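PDB 5FFN: enzyme subtilase SubTY from Bacillus sp. TY145 from Bacillus sp., which probably hydrolyses peptide bonds as a subtilisin-like serine endopeptidase of the subtilase family, with calcium and sodium ions bound to its fold. Local coordinates for residues Y219-Q222 / I226-S229; G259-I264 / S274-E279. One frame throughout, in Å; residues are numbered along the deposited sequence.

Contact 1: residues Y219-Q222 / I226-S229. With CA (calcium ion), chain C.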
loop_
_atom_site.group_PDB
_atom_site.type_symbol
_atom_site.label_atom_id
_atom_site.label_comp_id
_atom_site.label_asym_id
_atom_site.label_seq_id
_atom_site.Cartn_x
_atom_site.Cartn_y
_atom_site.Cartn_z
ATOM N N TYR A 219 8.905 1.372 -20.424
ATOM C CA TYR A 219 7.474 1.613 -20.227
ATOM C C TYR A 219 6.620 0.335 -20.503
ATOM O O TYR A 219 5.469 0.433 -20.921
ATOM C CB TYR A 219 6.990 2.792 -21.077
ATOM C CG TYR A 219 7.471 4.145 -20.592
ATOM C CD1 TYR A 219 7.045 4.662 -19.388
ATOM C CD2 TYR A 219 8.339 4.898 -21.360
ATOM C CE1 TYR A 219 7.472 5.903 -18.940
ATOM C CE2 TYR A 219 8.755 6.134 -20.941
ATOM C CZ TYR A 219 8.338 6.632 -19.736
ATOM O OH TYR A 219 8.766 7.889 -19.408
ATOM N N ILE A 220 7.187 -0.823 -20.182
ATOM C CA ILE A 220 6.490 -2.087 -20.213
ATOM C C ILE A 220 6.763 -2.781 -18.879
ATOM O O ILE A 220 7.901 -2.953 -18.471
ATOM C CB ILE A 220 6.934 -2.985 -21.377
ATOM C CG1 ILE A 220 6.615 -2.303 -22.711
ATOM C CG2 ILE A 220 6.212 -4.353 -21.307
ATOM C CD1 ILE A 220 7.333 -2.942 -23.862
ATOM N N ILE A 221 5.684 -3.193 -18.212
ATOM C CA ILE A 221 5.819 -3.776 -16.877
ATOM C C ILE A 221 6.197 -5.263 -16.991
ATOM O O ILE A 221 5.421 -6.070 -17.574
ATOM C CB ILE A 221 4.498 -3.605 -16.066
ATOM C CG1 ILE A 221 4.230 -2.131 -15.767
ATOM C CG2 ILE A 221 4.533 -4.428 -14.806
ATOM C CD1 ILE A 221 5.302 -1.428 -14.957
ATOM N N GLN A 222 7.377 -5.595 -16.460
ATOM C CA GLN A 222 7.805 -6.960 -16.146
ATOM C C GLN A 222 7.746 -7.161 -14.632
ATOM O O GLN A 222 7.507 -6.223 -13.857
ATOM C CB GLN A 222 9.223 -7.258 -16.684
ATOM C CG GLN A 222 9.333 -7.267 -18.230
ATOM C CD GLN A 222 9.577 -5.896 -18.869
ATOM O OE1 GLN A 222 10.217 -5.014 -18.288
ATOM N NE2 GLN A 222 9.073 -5.726 -20.096
ATOM N N ILE A 226 8.698 -1.234 -10.792
ATOM C CA ILE A 226 7.835 -0.227 -10.176
ATOM C C ILE A 226 6.922 0.348 -11.255
ATOM O O ILE A 226 7.327 0.561 -12.381
ATOM C CB ILE A 226 8.640 0.993 -9.557
ATOM C CG1 ILE A 226 9.679 0.463 -8.572
ATOM C CG2 ILE A 226 7.724 2.058 -8.988
ATOM C CD1 ILE A 226 9.047 -0.151 -7.320
ATOM N N GLU A 227 5.679 0.576 -10.923
ATOM C CA GLU A 227 4.723 1.108 -11.936
ATOM C C GLU A 227 4.466 2.626 -11.819
ATOM O O GLU A 227 4.567 3.366 -12.797
ATOM C CB GLU A 227 3.435 0.291 -11.876
ATOM C CG GLU A 227 2.482 0.511 -13.036
ATOM C CD GLU A 227 1.671 -0.761 -13.365
ATOM O OE1 GLU A 227 2.090 -1.882 -12.976
ATOM O OE2 GLU A 227 0.628 -0.642 -14.023
ATOM N N VAL A 228 4.137 3.082 -10.620
ATOM C CA VAL A 228 3.764 4.462 -10.393
ATOM C C VAL A 228 4.248 4.842 -8.995
ATOM O O VAL A 228 4.565 3.965 -8.186
ATOM C CB VAL A 228 2.242 4.692 -10.506
ATOM C CG1 VAL A 228 1.767 4.417 -11.930
ATOM C CG2 VAL A 228 1.507 3.912 -9.431
ATOM N N SER A 229 4.253 6.145 -8.755
ATOM C CA SER A 229 4.637 6.720 -7.490
ATOM C C SER A 229 3.488 7.579 -6.954
ATOM O O SER A 229 2.693 8.146 -7.734
ATOM C CB SER A 229 5.845 7.609 -7.682
ATOM O OG SER A 229 6.941 6.862 -8.148
HETATM CA CA CA C . 9.983 -2.713 -17.716
HETATM O O HOH W 1 9.490 -0.671 -16.746
#

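Contact 2: residues G259-I264 / S274-E279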
loop_
_atom_site.group_PDB
_atom_site.type_symbol
_atom_site.label_atom_id
_atom_site.label_comp_id
_atom_site.label_asym_id
_atom_site.label_seq_id
_atom_site.Cartn_x
_atom_site.Cartn_y
_atom_site.Cartn_z
ATOM N N GLY A 259 -7.316 4.836 -4.653
ATOM C CA GLY A 259 -8.350 5.852 -4.627
ATOM C C GLY A 259 -8.482 6.578 -5.965
ATOM O O GLY A 259 -9.602 6.817 -6.442
ATOM N N LEU A 260 -7.352 6.981 -6.525
ATOM C CA LEU A 260 -7.325 7.634 -7.829
ATOM C C LEU A 260 -7.940 6.714 -8.879
ATOM O O LEU A 260 -8.788 7.155 -9.673
ATOM C CB LEU A 260 -5.925 8.026 -8.233
ATOM C CG LEU A 260 -5.831 8.735 -9.599
ATOM C CD1 LEU A 260 -6.592 10.030 -9.573
ATOM C CD2 LEU A 260 -4.367 8.945 -10.031
ATOM N N ALA A 261 -7.544 5.432 -8.850
ATOM C CA ALA A 261 -8.156 4.429 -9.724
ATOM C C ALA A 261 -9.709 4.423 -9.628
ATOM O O ALA A 261 -10.416 4.414 -10.649
ATOM C CB ALA A 261 -7.599 3.030 -9.416
ATOM N N ALA A 262 -10.225 4.421 -8.404
ATOM C CA ALA A 262 -11.698 4.410 -8.179
ATOM C C ALA A 262 -12.366 5.670 -8.739
ATOM O O ALA A 262 -13.458 5.600 -9.355
ATOM C CB ALA A 262 -12.000 4.277 -6.708
ATOM N N LYS A 263 -11.699 6.799 -8.526
ATOM C CA LYS A 263 -12.135 8.106 -9.018
ATOM C C LYS A 263 -12.224 8.115 -10.544
ATOM O O LYS A 263 -13.265 8.531 -11.102
ATOM C CB LYS A 263 -11.247 9.218 -8.468
ATOM C CG LYS A 263 -11.711 10.655 -8.787
ATOM C CD LYS A 263 -10.672 11.666 -8.323
ATOM C CE LYS A 263 -11.007 13.085 -8.733
ATOM N NZ LYS A 263 -12.320 13.610 -8.194
ATOM N N ILE A 264 -11.165 7.632 -11.206
ATOM C CA ILE A 264 -11.120 7.535 -12.657
ATOM C C ILE A 264 -12.229 6.591 -13.164
ATOM O O ILE A 264 -13.000 6.936 -14.090
ATOM C CB ILE A 264 -9.712 7.088 -13.148
ATOM C CG1 ILE A 264 -8.648 8.152 -12.775
ATOM C CG2 ILE A 264 -9.686 6.779 -14.651
ATOM C CD1 ILE A 264 -7.193 7.646 -12.953
ATOM N N SER A 274 -8.146 -3.282 -17.029
ATOM C CA SER A 274 -6.862 -3.098 -17.730
ATOM C C SER A 274 -6.804 -1.784 -18.500
ATOM O O SER A 274 -5.744 -1.167 -18.598
ATOM C CB SER A 274 -6.529 -4.277 -18.637
ATOM O OG SER A 274 -7.451 -4.365 -19.712
ATOM N N GLN A 275 -7.939 -1.325 -19.027
ATOM C CA GLN A 275 -7.973 0.044 -19.582
ATOM C C GLN A 275 -7.713 1.108 -18.480
ATOM O O GLN A 275 -6.972 2.061 -18.704
ATOM C CB GLN A 275 -9.320 0.355 -20.242
ATOM C CG GLN A 275 -9.628 -0.370 -21.565
ATOM C CD GLN A 275 -11.041 -0.013 -22.023
ATOM O OE1 GLN A 275 -12.011 -0.329 -21.330
ATOM N NE2 GLN A 275 -11.162 0.693 -23.169
ATOM N N LEU A 276 -8.288 0.866 -17.295
ATOM C CA LEU A 276 -8.077 1.735 -16.122
ATOM C C LEU A 276 -6.575 1.743 -15.767
ATOM O O LEU A 276 -5.976 2.801 -15.538
ATOM C CB LEU A 276 -8.956 1.269 -14.952
ATOM C CG LEU A 276 -8.727 1.982 -13.621
ATOM C CD1 LEU A 276 -8.997 3.451 -13.761
ATOM C CD2 LEU A 276 -9.594 1.353 -12.567
ATOM N N ARG A 277 -5.970 0.565 -15.729
ATOM C CA ARG A 277 -4.552 0.435 -15.422
ATOM C C ARG A 277 -3.707 1.183 -16.445
ATOM O O ARG A 277 -2.725 1.847 -16.093
ATOM C CB ARG A 277 -4.141 -1.035 -15.439
ATOM C CG ARG A 277 -2.696 -1.253 -15.099
ATOM C CD ARG A 277 -2.364 -2.686 -14.952
ATOM N NE ARG A 277 -0.970 -2.888 -14.553
ATOM C CZ ARG A 277 -0.386 -4.079 -14.473
ATOM N NH1 ARG A 277 -1.032 -5.183 -14.807
ATOM N NH2 ARG A 277 0.860 -4.172 -14.054
ATOM N N THR A 278 -4.103 1.064 -17.723
ATOM C CA THR A 278 -3.380 1.714 -18.806
ATOM C C THR A 278 -3.429 3.234 -18.650
ATOM O O THR A 278 -2.458 3.921 -18.946
ATOM C CB THR A 278 -3.985 1.263 -20.164
ATOM O OG1 THR A 278 -3.684 -0.120 -20.315
ATOM C CG2 THR A 278 -3.434 2.006 -21.327
ATOM N N GLU A 279 -4.565 3.740 -18.225
ATOM C CA GLU A 279 -4.764 5.175 -18.063
ATOM C C GLU A 279 -4.013 5.668 -16.807
ATOM O O GLU A 279 -3.496 6.778 -16.807
ATOM C CB GLU A 279 -6.245 5.499 -18.055
ATOM C CG GLU A 279 -6.613 6.872 -17.674
ATOM C CD GLU A 279 -6.110 8.003 -18.573
ATOM O OE1 GLU A 279 -5.362 7.837 -19.561
ATOM O OE2 GLU A 279 -6.434 9.142 -18.206
#

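Contact 1: residues Y219-Q222 / I226-S229
The carboxylate of Glu-227 presents one face to the side chain of Ile-221, whose CG1 stands over it, 3.8 Å from Glu-227 CD and 3.5 Å from Glu-227 OE1. Ile-221 CD1 extends along the same side and ends 3.8 Å from the backbone O of Ile-226, while Ile-221 CG2 passes OE1 at a slightly longer distance. The two side chains cross at about a right angle. Glu-227 CG is anti to the backbone N (chi1 -167°), and a bend at chi2 then lays the carboxylate beside the isoleucine. Its OE2 is directed to helix 273-286, where it makes a salt bridge to Arg-277 and accepts a hydrogen bond from Gln-281 NE2.

The second flat group, the amide of Gln-222, meets the calcium with OE1 at 2.4 Å, the ion lying somewhat off the amide plane. Ile-220 O, at 2.2 Å from the calcium, and a water at 2.3 Å are further ligands; Thr-215 O, Asp-218 OD1 and Asp-225 OD2 complete six. Ile-221 stands between two ligands, the backbone O of Ile-220 and the side chain of Gln-222, and its own side chain is directed to Glu-227. The side chain of Ile-221 is about 4 Å from a bound sodium ion.

With the carboxylate of Glu-227 cut back to an alanine, Arg-277 and Gln-281 would probably lose their shared acceptor, and a gap would open beside Ile-221 CG1.

The segments meet through van der Waals contact alone, over a modest 110 Å² of buried surface. The chemistry is therefore divided: calcium holds the loop 215-225 by its oxygens, whereas the buried negative charge just after it is balanced by a helix arginine, an arrangement likely to keep the carboxylate ionised.

Contact 2: residues G259-I264 / S274-E279
Leu-276 reaches helix 250-267 with CG anti to the backbone N (chi1 173°), and its two methyls are spread over one turn of the opposing helix. CD1 of Leu-276 meets Ile-264 CG2 at 3.5 Å, the closest approach of the pair. Ile-264 supplies that methyl through its own first torsion of -64°, which sets CG2 anti to the backbone N on the side facing Leu-276; the two side chains cross obliquely. The other methyl, Leu-276 CD2, lies 4.1 Å from Ala-261 CB. Both methyls also border the backbone: Ala-261 O is 3.6 Å from Leu-276 CD1 and nearly as close to CD2. The short side chain of Ala-261 is consistent with this close approach of the leucine to the helix backbone.

Ala-261 and Ile-264 are three residues apart, as are Leu-276 and Glu-279, so each helix offers residues from one turn. At the margin the aliphatic part of Glu-279 takes part, its CG 4.3 Å from Ile-264 CG2, while its OE2 turns to a salt bridge with Arg-283. On the outer side of helix 273-286, Ser-274 O accepts two bonds from Thr-278: the backbone N and, at 2.9 Å, the hydroxyl OG1, which come from opposite faces of the carbonyl plane.

The segment axes pass 10.3 Å apart with an angle of 116° between their N-to-C directions. In the subtilisin fold, helix 250-267 is probably the one whose N-terminal end carries the catalytic serine. Leu-280, one turn beyond Leu-276, extends the same seam against Leu-260, Ala-261 and Ile-264. On the sheet side, Ala-261 and Leu-276 both rest on Leu-163 of strand 163-167, and Ala-262 packs on Ile-29 and Val-31 of strand 29-35.

Following the chain, contact 1 comes first: it closes the short turn between Gln-222 and Ile-226, just ahead of strand 228-231. Contact 2 opens later and closes the connection between helices 250-267 and 273-286. The two are in series, with neither loop enclosing or crossing the other. In space they touch, although their centres are 14 Å apart: the salt bridge from Glu-227 OE2 to Arg-277 NE spans 2.8 Å, and Ile-221 CG2 packs against Arg-277 NH2. Arg-277 thus ties helix 273-286 to the calcium-binding loop and strand 228-231, while Leu-276 of the same helix packs on helix 250-267.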